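Local coordinates for protein cycloalternan-forming enzyme (Listeria monocytogenes serovar 1/2a, PDB 5F7U) that is a multidomain member of glycosyl hydrolase family 31, built round a TIM-barrel domain and carrying a family 6 carbohydrate-binding module near its C-terminus, at residues A[945-950]-A[975-980]; A[1002-1007]-A[1052-1057]; A[1006-1011]-A[1040-1045]; A[1011-1016]-A[1029-1034]. The protein carries 1 engineered substitution. All coordinates share one frame; numbering follows the deposited sequence.

Contact 1. Residues A[945-950]-A[975-980]; sequences FGHLTN and AVEFDI. With GLC (alpha-D-glucopyranose), chain B; GLC (alpha-D-glucopyranose), chain C.
His947 pairs with Glu977 where strand 947-949, an outermost strand of the five-stranded sheet in the family 6 carbohydrate-binding module, runs antiparallel to strand 975-980. Four backbone bonds join them. His947 N gives to Glu977 O at 2.8 Å and His947 O takes Glu977 N in return; two residues on, Thr949 and Ala975 exchange the same pair of bonds, Thr949 N lying 2.9 Å from Ala975 O. Between them Leu948 and Val976 are a non-hydrogen-bonded pair, side by side on the other face, with Leu948 CD2 3.8 Å from Val976 CG1. The backbone of Leu948 therefore looks outward, and its N reaches the chain B glucose O4 at 2.7 Å along a nearly straight N-H path (164°). The chain C glucose comes close to the Phe945 ring, with the sugar O5 3.6 Å from Phe945 CD1. On the face shared by His947 and Glu977, the carboxylate of Glu977 turns to Gln1041 NE2 of the next strand. Asp979 OD1 has a weak hydrogen bond to Asn1039 ND2, whereas its other oxygen serves the histidine: His947 NE2 points edge-on at Asp979 OD2, 2.8 Å away on the syn side, with ring and carboxylate planes 73° apart.

Contact 2. Residues A[1002-1007]-A[1052-1057]; sequences ATRTVY and AGINFD. With MG (magnesium ion), chain G; GLC (alpha-D-glucopyranose), chain D; GLC (alpha-D-glucopyranose), chain E.
Arg1004 reaches from strand 1002-1007 to the backbone of Ala1052, in the segment that leads on to Asn1055 and Asp1057. Its side chain bends at chi2 (-68°), bringing the guanidinium end-on to a single carbonyl: Arg1004 NH1 lies 2.7 Å and NH2 2.9 Å from Ala1052 O, both N-H paths well off straight. NH2 also bonds Thr1003 O, 2.8 Å away and in the guanidinium plane, which, with the grip on Ala1052, should fix the rotation of the group. Ile1054 comes from the opposite direction and lays its CG1 over one guanidinium face, with CD1 above it toward the rim. This follows from its chi1 of 72°, which puts CG1 in the crowded position between backbone N and carbonyl carbon, and turns CG2 to Ala1002 CB, a tight 3.4 Å. While Ile1054 faces inward, Asn1055 points away from strand 1002-1007 to the chain D glucose, its OD1 2.7 Å from O4 and its ND2 2.8 Å from O3. Gly1053 N holds the chain E glucose through O6. Further along, Asp1057 OD1 binds the magnesium ion at 2.2 Å. Phe969 makes a cation-pi contact with Arg1004, and Phe1056 meets the ring of Phe1044 on strand 1039-1045, which lies beside strand 1002-1008.

Contact 3. Residues A[1006-1011]-A[1040-1045]; sequences VYINGK and NQVVFD
Tyr1007 and Val1043 sit at the middle of two antiparallel strands and bond each other in both directions. Tyr1007 N lies 2.8 Å from Val1043 O, and Val1043 N lies 2.9 Å from Tyr1007 O, both donors in the plane of the carbonyl they meet. A third backbone bond runs from Asn1009 N to Gln1041 O.

Beyond it the side chain of Asn1009 takes over. Its CG stands beside the backbone N (chi1 -61°), which brings the amide back over strand 1040-1045 even though the residue starts out away from it. Asn1009 OD1 accepts Gln1041 N at 2.9 Å, the donor standing above the amide plane, while ND2 gives to Asn1040 OD1 at 2.8 Å, almost in its own amide plane. Asn1040 OD1 is gripped a second time by Gln1036 N.

Apolar packing lies on the face of Val1006, Ile1008, Val1042 and Phe1044. Val1006 CG1 sits over the centre of the Phe1044 ring, 4.2 Å from the centroid, a CH-pi contact, and CG2 touches the ring at CE2. Ile1008 CD1 packs 3.6 Å from Val1042 CG1; Met991 of the facing sheet covers both Val1042 and Phe1044. On the other face the Tyr1007 ring has Val1043 O at its edge, and its hydroxyl bonds Glu1047.

A water accepts from Gly1010 N at 2.9 Å. After Ile1008 the chain reverses through a type I' turn to Lys1011, the two-residue loop of the hairpin of strands 1002-1008 and 1011-1017; strand 1039-1045 lies on the far side of strand 1002-1008, in the beta-sandwich fold of family 6 carbohydrate-binding modules.

Contact 4. Residues A[1011-1016]-A[1029-1034]; sequences KKQQIT and VEVPVT
Ile1015 and Val1031 meet in the buried part of this contact, where strands from two different sheets face each other, their axes 8.4 Å apart at closest approach. Ile1015 CG2 lies 3.7 Å from Val1031 CG1 and about as far from Val1031 CG2, the two side chains crossing at roughly a right angle. Next to them Gln1013 spans the gap. Its CG is tucked between backbone N and carbonyl carbon (chi1 58°) and the chain is extended beyond, which carries the amide over to the other strand. There Gln1013 NE2 gives a nearly straight bond (173°) to Pro1032 O at 3.0 Å, lying nearly along the C=O axis, and OE1 rests 3.5 Å from Val1031 CG1. At one end Val1029 sets both its methyls 3.7 Å from Thr1016 O. The other end is loose and open to solvent. Lys1011, stretched out in full, meets strand 1029-1034 through a water, which accepts from Lys1011 NZ at 2.8 Å and donates to Thr1034 OG1, a hydroxyl also bonded to Asp988. Strand 1011-1017 is an outermost strand of its sheet, beside strand 1002-1008, whereas strand 1027-1035 pairs with strand 987-996, whose Met991 touches Val1031 and Val1033.

How the contacts relate
All four contacts belong to the family 6 carbohydrate-binding module. Contacts 1 and 3 are neighbours in one sheet, with centres 10 Å apart: Phe978 N lies 2.7 Å from Val1042 O, joining strand 975-981 to strand 1039-1045. Contact 3 shares Val1006 and Tyr1007 with contact 2, and Lys1011 with contact 4, which is nested inside the loops that contacts 2 and 3 close. Contacts 2 and 4 reach across to the other sheet. Within this module glucose is bound at two places, beside contact 1 and beside contact 2, and Phe978 CE1 packs 3.6 Å from Phe1056 CZ between those contacts. The side chain of Thr1016 in contact 4 is about 14 Å from a bound glucose.

Contact 1. Residues A[945-950]-A[975-980]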
# COMPACT_ATOMS: atom_id res chain seq x y z
N PHE A 945 13.71 -26.11 -19.82
CA PHE A 945 13.33 -24.71 -19.56
C PHE A 945 13.99 -23.73 -20.53
O PHE A 945 13.73 -22.51 -20.47
CB PHE A 945 13.62 -24.28 -18.12
CG PHE A 945 12.98 -25.13 -17.05
CD1 PHE A 945 11.79 -25.85 -17.28
CD2 PHE A 945 13.56 -25.19 -15.78
CE1 PHE A 945 11.22 -26.64 -16.26
CE2 PHE A 945 12.99 -25.96 -14.76
CZ PHE A 945 11.81 -26.68 -15.00
N GLY A 946 14.83 -24.24 -21.43
CA GLY A 946 15.54 -23.39 -22.38
C GLY A 946 14.63 -22.85 -23.47
O GLY A 946 13.44 -23.22 -23.54
N HIS A 947 15.17 -21.96 -24.30
CA HIS A 947 14.47 -21.48 -25.50
C HIS A 947 14.67 -22.51 -26.60
O HIS A 947 15.80 -22.74 -27.04
CB HIS A 947 14.99 -20.11 -25.93
CG HIS A 947 14.96 -19.09 -24.83
ND1 HIS A 947 13.83 -18.38 -24.51
CD2 HIS A 947 15.92 -18.68 -23.97
CE1 HIS A 947 14.09 -17.57 -23.50
NE2 HIS A 947 15.35 -17.72 -23.16
N LEU A 948 13.58 -23.12 -27.04
CA LEU A 948 13.68 -24.26 -27.95
C LEU A 948 13.26 -23.91 -29.37
O LEU A 948 12.25 -23.24 -29.57
CB LEU A 948 12.83 -25.43 -27.43
CG LEU A 948 12.97 -25.85 -25.96
CD1 LEU A 948 12.03 -27.01 -25.65
CD2 LEU A 948 14.41 -26.23 -25.61
N THR A 949 14.02 -24.40 -30.34
CA THR A 949 13.71 -24.22 -31.76
C THR A 949 13.64 -25.57 -32.45
O THR A 949 14.65 -26.29 -32.51
CB THR A 949 14.76 -23.33 -32.44
OG1 THR A 949 14.82 -22.09 -31.74
CG2 THR A 949 14.42 -23.09 -33.92
N ASN A 950 12.44 -25.89 -32.97
CA ASN A 950 12.15 -27.14 -33.71
C ASN A 950 12.50 -28.41 -32.93
O ASN A 950 12.95 -29.41 -33.51
CB ASN A 950 12.84 -27.16 -35.09
CG ASN A 950 12.44 -25.99 -35.96
OD1 ASN A 950 11.27 -25.60 -36.01
ND2 ASN A 950 13.41 -25.42 -36.67
N ALA A 975 17.62 -26.07 -32.13
CA ALA A 975 18.46 -25.35 -31.15
C ALA A 975 17.86 -25.34 -29.75
O ALA A 975 16.63 -25.38 -29.58
CB ALA A 975 18.72 -23.93 -31.62
N VAL A 976 18.75 -25.31 -28.74
CA VAL A 976 18.37 -25.11 -27.34
C VAL A 976 19.20 -23.91 -26.85
O VAL A 976 20.43 -23.95 -26.90
CB VAL A 976 18.65 -26.37 -26.46
CG1 VAL A 976 18.21 -26.14 -25.01
CG2 VAL A 976 17.95 -27.60 -27.01
N GLU A 977 18.52 -22.85 -26.43
CA GLU A 977 19.19 -21.62 -25.99
C GLU A 977 18.99 -21.41 -24.49
O GLU A 977 17.87 -21.49 -23.98
CB GLU A 977 18.70 -20.41 -26.79
CG GLU A 977 19.31 -19.07 -26.37
CD GLU A 977 18.99 -17.89 -27.30
OE1 GLU A 977 18.38 -18.09 -28.38
OE2 GLU A 977 19.36 -16.75 -26.95
N PHE A 978 20.10 -21.15 -23.79
CA PHE A 978 20.12 -20.91 -22.35
C PHE A 978 20.52 -19.47 -22.05
O PHE A 978 21.32 -18.86 -22.79
CB PHE A 978 21.16 -21.80 -21.65
CG PHE A 978 20.88 -23.29 -21.72
CD1 PHE A 978 21.30 -24.05 -22.82
CD2 PHE A 978 20.24 -23.95 -20.67
CE1 PHE A 978 21.07 -25.43 -22.87
CE2 PHE A 978 20.00 -25.33 -20.72
CZ PHE A 978 20.42 -26.07 -21.82
N ASP A 979 19.98 -18.96 -20.95
CA ASP A 979 20.38 -17.68 -20.39
C ASP A 979 21.16 -18.03 -19.15
O ASP A 979 20.59 -18.51 -18.16
CB ASP A 979 19.13 -16.87 -20.01
CG ASP A 979 18.24 -16.55 -21.21
OD1 ASP A 979 18.73 -15.94 -22.18
OD2 ASP A 979 17.03 -16.88 -21.15
N ILE A 980 22.48 -17.84 -19.18
CA ILE A 980 23.33 -18.36 -18.12
C ILE A 980 24.12 -17.28 -17.39
O ILE A 980 24.71 -16.41 -18.02
CB ILE A 980 24.27 -19.47 -18.64
CG1 ILE A 980 23.43 -20.72 -18.95
CG2 ILE A 980 25.38 -19.79 -17.62
CD1 ILE A 980 24.15 -21.83 -19.65
C1 GLC B . 7.20 -21.56 -24.93
C2 GLC B . 7.27 -22.67 -26.00
C3 GLC B . 8.68 -23.25 -26.15
C4 GLC B . 9.70 -22.14 -26.42
C5 GLC B . 9.59 -20.94 -25.47
C6 GLC B . 9.50 -19.63 -26.26
O2 GLC B . 6.33 -23.73 -25.76
O3 GLC B . 8.71 -24.20 -27.22
O4 GLC B . 11.02 -22.69 -26.35
O5 GLC B . 8.51 -21.08 -24.50
O6 GLC B . 9.71 -18.51 -25.40
C1 GLC C . 8.43 -26.50 -19.65
C2 GLC C . 8.58 -27.90 -19.04
C3 GLC C . 7.50 -28.16 -17.98
C4 GLC C . 7.48 -27.07 -16.90
C5 GLC C . 7.40 -25.70 -17.58
C6 GLC C . 7.49 -24.55 -16.60
O2 GLC C . 8.55 -28.90 -20.06
O3 GLC C . 7.75 -29.41 -17.34
O4 GLC C . 6.36 -27.25 -16.03
O5 GLC C . 8.43 -25.54 -18.58
O6 GLC C . 7.34 -23.37 -17.40

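Contact 2. Residues A[1002-1007]-A[1052-1057]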
# COMPACT_ATOMS: atom_id res chain seq x y z
N ALA A 1002 27.87 -38.57 -30.55
CA ALA A 1002 27.21 -37.41 -31.12
C ALA A 1002 28.11 -36.19 -31.05
O ALA A 1002 29.09 -36.17 -30.28
CB ALA A 1002 25.91 -37.14 -30.37
N THR A 1003 27.80 -35.20 -31.88
CA THR A 1003 28.40 -33.85 -31.73
C THR A 1003 27.32 -32.78 -31.81
O THR A 1003 26.31 -32.94 -32.51
CB THR A 1003 29.49 -33.51 -32.79
OG1 THR A 1003 28.89 -33.44 -34.08
CG2 THR A 1003 30.62 -34.54 -32.81
N ARG A 1004 27.53 -31.70 -31.06
CA ARG A 1004 26.71 -30.49 -31.14
C ARG A 1004 27.60 -29.26 -31.19
O ARG A 1004 28.76 -29.29 -30.79
CB ARG A 1004 25.73 -30.39 -29.96
CG ARG A 1004 24.65 -31.47 -29.91
CD ARG A 1004 23.63 -31.34 -31.04
NE ARG A 1004 22.57 -32.34 -30.92
CZ ARG A 1004 22.68 -33.62 -31.28
NH1 ARG A 1004 21.64 -34.44 -31.12
NH2 ARG A 1004 23.82 -34.10 -31.80
N THR A 1005 27.04 -28.17 -31.71
CA THR A 1005 27.77 -26.92 -31.83
C THR A 1005 27.22 -26.00 -30.75
O THR A 1005 26.00 -25.96 -30.52
CB THR A 1005 27.59 -26.34 -33.24
OG1 THR A 1005 28.15 -27.25 -34.20
CG2 THR A 1005 28.29 -25.01 -33.39
N VAL A 1006 28.13 -25.31 -30.06
CA VAL A 1006 27.76 -24.40 -28.98
C VAL A 1006 28.28 -23.00 -29.32
O VAL A 1006 29.39 -22.85 -29.83
CB VAL A 1006 28.34 -24.85 -27.61
CG1 VAL A 1006 27.65 -24.09 -26.47
CG2 VAL A 1006 28.14 -26.35 -27.42
N TYR A 1007 27.46 -21.98 -29.04
CA TYR A 1007 27.85 -20.58 -29.16
C TYR A 1007 27.75 -19.97 -27.78
O TYR A 1007 26.68 -20.04 -27.14
CB TYR A 1007 26.93 -19.84 -30.12
CG TYR A 1007 27.02 -20.32 -31.55
CD1 TYR A 1007 26.31 -21.44 -31.98
CD2 TYR A 1007 27.82 -19.64 -32.47
CE1 TYR A 1007 26.39 -21.87 -33.31
CE2 TYR A 1007 27.90 -20.05 -33.80
CZ TYR A 1007 27.19 -21.17 -34.20
OH TYR A 1007 27.29 -21.58 -35.52
N ALA A 1052 24.05 -37.38 -35.00
CA ALA A 1052 23.40 -38.29 -34.05
C ALA A 1052 22.42 -37.64 -33.08
O ALA A 1052 22.53 -36.46 -32.75
CB ALA A 1052 24.43 -39.13 -33.29
N GLY A 1053 21.45 -38.44 -32.65
CA GLY A 1053 20.46 -38.00 -31.67
C GLY A 1053 21.00 -38.10 -30.27
O GLY A 1053 21.79 -39.00 -29.95
N ILE A 1054 20.57 -37.15 -29.43
CA ILE A 1054 20.87 -37.16 -28.00
C ILE A 1054 19.60 -36.80 -27.23
O ILE A 1054 18.68 -36.21 -27.80
CB ILE A 1054 22.01 -36.16 -27.60
CG1 ILE A 1054 21.56 -34.68 -27.67
CG2 ILE A 1054 23.26 -36.39 -28.42
CD1 ILE A 1054 22.53 -33.70 -27.04
N ASN A 1055 19.55 -37.18 -25.96
CA ASN A 1055 18.60 -36.57 -25.03
C ASN A 1055 19.40 -35.64 -24.14
O ASN A 1055 20.45 -36.02 -23.63
CB ASN A 1055 17.85 -37.63 -24.23
CG ASN A 1055 16.93 -38.45 -25.10
OD1 ASN A 1055 16.44 -37.97 -26.13
ND2 ASN A 1055 16.68 -39.71 -24.71
N PHE A 1056 18.92 -34.41 -24.01
CA PHE A 1056 19.71 -33.33 -23.39
C PHE A 1056 19.03 -32.93 -22.07
O PHE A 1056 17.96 -32.33 -22.08
CB PHE A 1056 19.83 -32.20 -24.42
CG PHE A 1056 20.70 -31.02 -24.01
CD1 PHE A 1056 21.58 -31.06 -22.92
CD2 PHE A 1056 20.65 -29.86 -24.79
CE1 PHE A 1056 22.37 -29.94 -22.60
CE2 PHE A 1056 21.43 -28.75 -24.48
CZ PHE A 1056 22.31 -28.79 -23.39
N ASP A 1057 19.65 -33.29 -20.95
CA ASP A 1057 19.05 -33.09 -19.63
C ASP A 1057 19.19 -31.66 -19.09
O ASP A 1057 18.20 -31.00 -18.76
CB ASP A 1057 19.64 -34.08 -18.61
CG ASP A 1057 18.92 -34.03 -17.26
OD1 ASP A 1057 17.79 -33.46 -17.16
OD2 ASP A 1057 19.51 -34.56 -16.30
MG MG G . 16.25 -31.87 -17.19
C1 GLC D . 15.16 -43.35 -29.00
C2 GLC D . 15.03 -42.86 -27.55
C3 GLC D . 14.70 -41.36 -27.50
C4 GLC D . 15.69 -40.53 -28.33
C5 GLC D . 15.69 -41.08 -29.76
C6 GLC D . 16.63 -40.34 -30.69
O1 GLC D . 13.87 -43.46 -29.63
O2 GLC D . 14.03 -43.58 -26.84
O3 GLC D . 14.67 -40.93 -26.14
O4 GLC D . 15.31 -39.14 -28.30
O5 GLC D . 16.03 -42.48 -29.75
O6 GLC D . 16.48 -40.93 -31.98
C1 GLC E . 17.28 -40.27 -32.98
C2 GLC E . 16.82 -40.69 -34.38
C3 GLC E . 17.20 -42.16 -34.65
C4 GLC E . 18.69 -42.42 -34.39
C5 GLC E . 19.14 -41.85 -33.03
C6 GLC E . 20.66 -41.86 -32.84
O2 GLC E . 15.41 -40.47 -34.50
O3 GLC E . 16.86 -42.51 -36.00
O4 GLC E . 18.97 -43.82 -34.43
O5 GLC E . 18.68 -40.50 -32.86
O6 GLC E . 21.28 -41.00 -33.80

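Contact 3. Residues A[1006-1011]-A[1040-1045]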
# COMPACT_ATOMS: atom_id res chain seq x y z
N VAL A 1006 28.13 -25.31 -30.06
CA VAL A 1006 27.76 -24.40 -28.98
C VAL A 1006 28.28 -23.00 -29.32
O VAL A 1006 29.39 -22.85 -29.83
CB VAL A 1006 28.34 -24.85 -27.61
CG1 VAL A 1006 27.65 -24.09 -26.47
CG2 VAL A 1006 28.14 -26.35 -27.42
N TYR A 1007 27.46 -21.98 -29.04
CA TYR A 1007 27.85 -20.58 -29.16
C TYR A 1007 27.75 -19.97 -27.78
O TYR A 1007 26.68 -20.04 -27.14
CB TYR A 1007 26.93 -19.84 -30.12
CG TYR A 1007 27.02 -20.32 -31.55
CD1 TYR A 1007 26.31 -21.44 -31.98
CD2 TYR A 1007 27.82 -19.64 -32.47
CE1 TYR A 1007 26.39 -21.87 -33.31
CE2 TYR A 1007 27.90 -20.05 -33.80
CZ TYR A 1007 27.19 -21.17 -34.20
OH TYR A 1007 27.29 -21.58 -35.52
N ILE A 1008 28.84 -19.35 -27.33
CA ILE A 1008 28.86 -18.67 -26.04
C ILE A 1008 29.02 -17.20 -26.36
O ILE A 1008 30.09 -16.77 -26.82
CB ILE A 1008 30.05 -19.14 -25.15
CG1 ILE A 1008 30.10 -20.68 -25.00
CG2 ILE A 1008 30.00 -18.40 -23.79
CD1 ILE A 1008 28.90 -21.29 -24.29
N ASN A 1009 27.95 -16.43 -26.16
CA ASN A 1009 27.93 -15.02 -26.57
C ASN A 1009 28.51 -14.84 -27.98
O ASN A 1009 29.32 -13.95 -28.21
CB ASN A 1009 28.71 -14.17 -25.56
CG ASN A 1009 28.12 -14.23 -24.18
OD1 ASN A 1009 26.90 -14.09 -24.00
ND2 ASN A 1009 28.98 -14.43 -23.18
N GLY A 1010 28.08 -15.71 -28.90
CA GLY A 1010 28.48 -15.65 -30.32
C GLY A 1010 29.73 -16.42 -30.73
O GLY A 1010 30.03 -16.52 -31.93
N LYS A 1011 30.48 -16.94 -29.74
CA LYS A 1011 31.76 -17.63 -30.01
C LYS A 1011 31.49 -19.13 -30.10
O LYS A 1011 31.03 -19.74 -29.14
CB LYS A 1011 32.79 -17.32 -28.90
CG LYS A 1011 34.20 -17.85 -29.19
CD LYS A 1011 35.13 -17.58 -28.03
CE LYS A 1011 36.58 -17.81 -28.43
NZ LYS A 1011 37.49 -17.45 -27.30
N ASN A 1040 24.59 -14.50 -20.02
CA ASN A 1040 25.39 -15.06 -21.11
C ASN A 1040 24.49 -15.87 -22.01
O ASN A 1040 23.73 -16.71 -21.53
CB ASN A 1040 26.51 -15.96 -20.56
CG ASN A 1040 27.58 -15.17 -19.81
OD1 ASN A 1040 28.57 -14.79 -20.41
ND2 ASN A 1040 27.36 -14.91 -18.52
N GLN A 1041 24.56 -15.60 -23.30
CA GLN A 1041 23.74 -16.32 -24.27
C GLN A 1041 24.48 -17.60 -24.63
O GLN A 1041 25.55 -17.53 -25.22
CB GLN A 1041 23.50 -15.47 -25.53
CG GLN A 1041 22.71 -16.20 -26.62
CD GLN A 1041 22.55 -15.42 -27.91
OE1 GLN A 1041 23.53 -14.94 -28.50
NE2 GLN A 1041 21.31 -15.34 -28.39
N VAL A 1042 23.89 -18.74 -24.27
CA VAL A 1042 24.51 -20.05 -24.56
C VAL A 1042 23.58 -20.85 -25.46
O VAL A 1042 22.51 -21.27 -25.02
CB VAL A 1042 24.87 -20.81 -23.26
CG1 VAL A 1042 25.49 -22.18 -23.55
CG2 VAL A 1042 25.82 -19.98 -22.39
N VAL A 1043 23.99 -21.04 -26.71
CA VAL A 1043 23.15 -21.69 -27.72
C VAL A 1043 23.77 -23.01 -28.14
O VAL A 1043 24.90 -23.06 -28.63
CB VAL A 1043 22.94 -20.81 -28.98
CG1 VAL A 1043 21.93 -21.46 -29.93
CG2 VAL A 1043 22.48 -19.39 -28.63
N PHE A 1044 23.02 -24.09 -27.94
CA PHE A 1044 23.37 -25.39 -28.51
C PHE A 1044 22.61 -25.53 -29.82
O PHE A 1044 21.40 -25.27 -29.87
CB PHE A 1044 22.99 -26.50 -27.54
CG PHE A 1044 23.85 -26.57 -26.32
CD1 PHE A 1044 23.66 -25.68 -25.25
CD2 PHE A 1044 24.82 -27.56 -26.21
CE1 PHE A 1044 24.47 -25.75 -24.12
CE2 PHE A 1044 25.63 -27.64 -25.08
CZ PHE A 1044 25.46 -26.74 -24.03
N ASP A 1045 23.33 -25.91 -30.86
CA ASP A 1045 22.82 -26.06 -32.23
C ASP A 1045 23.12 -27.45 -32.76
O ASP A 1045 24.12 -28.05 -32.37
CB ASP A 1045 23.58 -25.09 -33.15
CG ASP A 1045 22.74 -23.95 -33.61
OD1 ASP A 1045 21.81 -23.52 -32.88
OD2 ASP A 1045 23.01 -23.45 -34.72
O HOH W 1 25.68 -17.31 -28.38

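Contact 4. Residues A[1011-1016]-A[1029-1034]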
# COMPACT_ATOMS: atom_id res chain seq x y z
N LYS A 1011 30.48 -16.94 -29.74
CA LYS A 1011 31.76 -17.63 -30.01
C LYS A 1011 31.49 -19.13 -30.10
O LYS A 1011 31.03 -19.74 -29.14
CB LYS A 1011 32.79 -17.32 -28.90
CG LYS A 1011 34.20 -17.85 -29.19
CD LYS A 1011 35.13 -17.58 -28.03
CE LYS A 1011 36.58 -17.81 -28.43
NZ LYS A 1011 37.49 -17.45 -27.30
N LYS A 1012 31.80 -19.70 -31.27
CA LYS A 1012 31.45 -21.08 -31.61
C LYS A 1012 32.49 -22.10 -31.16
O LYS A 1012 33.69 -21.87 -31.26
CB LYS A 1012 31.28 -21.16 -33.14
CG LYS A 1012 30.82 -22.49 -33.72
CD LYS A 1012 30.64 -22.42 -35.24
CE LYS A 1012 31.95 -22.23 -36.00
NZ LYS A 1012 31.78 -22.48 -37.46
N GLN A 1013 32.02 -23.25 -30.69
CA GLN A 1013 32.89 -24.44 -30.58
C GLN A 1013 32.04 -25.67 -30.81
O GLN A 1013 30.83 -25.64 -30.61
CB GLN A 1013 33.58 -24.51 -29.22
CG GLN A 1013 32.63 -24.55 -28.04
CD GLN A 1013 33.37 -24.66 -26.73
OE1 GLN A 1013 34.10 -25.63 -26.49
NE2 GLN A 1013 33.21 -23.65 -25.89
N GLN A 1014 32.70 -26.77 -31.19
CA GLN A 1014 32.00 -28.03 -31.34
C GLN A 1014 32.35 -28.96 -30.19
O GLN A 1014 33.51 -29.03 -29.77
CB GLN A 1014 32.32 -28.68 -32.69
CG GLN A 1014 31.33 -29.79 -33.07
CD GLN A 1014 31.61 -30.44 -34.42
OE1 GLN A 1014 32.73 -30.88 -34.70
NE2 GLN A 1014 30.58 -30.54 -35.25
N ILE A 1015 31.35 -29.67 -29.67
CA ILE A 1015 31.54 -30.55 -28.53
C ILE A 1015 31.23 -31.99 -28.92
O ILE A 1015 30.36 -32.24 -29.75
CB ILE A 1015 30.71 -30.14 -27.29
CG1 ILE A 1015 29.20 -30.31 -27.53
CG2 ILE A 1015 31.06 -28.70 -26.90
CD1 ILE A 1015 28.33 -30.05 -26.30
N THR A 1016 31.97 -32.91 -28.31
CA THR A 1016 31.83 -34.34 -28.57
C THR A 1016 31.12 -34.98 -27.40
O THR A 1016 31.50 -34.78 -26.23
CB THR A 1016 33.21 -35.00 -28.76
OG1 THR A 1016 33.79 -34.49 -29.96
CG2 THR A 1016 33.08 -36.52 -28.90
N VAL A 1029 29.70 -34.46 -19.97
CA VAL A 1029 30.91 -34.02 -20.66
C VAL A 1029 31.21 -32.61 -20.17
O VAL A 1029 30.29 -31.81 -19.98
CB VAL A 1029 30.71 -34.06 -22.20
CG1 VAL A 1029 31.71 -33.18 -22.95
CG2 VAL A 1029 30.80 -35.49 -22.71
N GLU A 1030 32.50 -32.32 -19.95
CA GLU A 1030 32.94 -31.03 -19.43
C GLU A 1030 33.47 -30.17 -20.57
O GLU A 1030 34.39 -30.57 -21.29
CB GLU A 1030 33.98 -31.23 -18.32
CG GLU A 1030 33.36 -31.77 -17.02
CD GLU A 1030 34.34 -31.91 -15.86
OE1 GLU A 1030 35.47 -31.40 -15.95
OE2 GLU A 1030 33.98 -32.54 -14.83
N VAL A 1031 32.88 -28.99 -20.75
CA VAL A 1031 33.18 -28.09 -21.87
C VAL A 1031 33.76 -26.78 -21.31
O VAL A 1031 33.10 -26.14 -20.47
CB VAL A 1031 31.89 -27.78 -22.69
CG1 VAL A 1031 32.18 -26.84 -23.86
CG2 VAL A 1031 31.22 -29.07 -23.18
N PRO A 1032 34.97 -26.37 -21.77
CA PRO A 1032 35.52 -25.07 -21.33
C PRO A 1032 34.78 -23.91 -21.99
O PRO A 1032 34.60 -23.89 -23.22
CB PRO A 1032 37.00 -25.12 -21.79
CG PRO A 1032 37.03 -26.11 -22.90
CD PRO A 1032 35.85 -27.05 -22.75
N VAL A 1033 34.32 -22.96 -21.15
CA VAL A 1033 33.60 -21.78 -21.62
C VAL A 1033 34.17 -20.54 -20.94
O VAL A 1033 34.80 -20.64 -19.88
CB VAL A 1033 32.06 -21.86 -21.39
CG1 VAL A 1033 31.44 -23.06 -22.11
CG2 VAL A 1033 31.70 -21.87 -19.91
N THR A 1034 33.96 -19.38 -21.56
CA THR A 1034 34.36 -18.11 -20.97
C THR A 1034 33.08 -17.32 -20.80
O THR A 1034 32.35 -17.08 -21.79
CB THR A 1034 35.36 -17.37 -21.88
OG1 THR A 1034 36.54 -18.16 -22.03
CG2 THR A 1034 35.74 -16.02 -21.28
O HOH W 2 36.68 -18.54 -24.80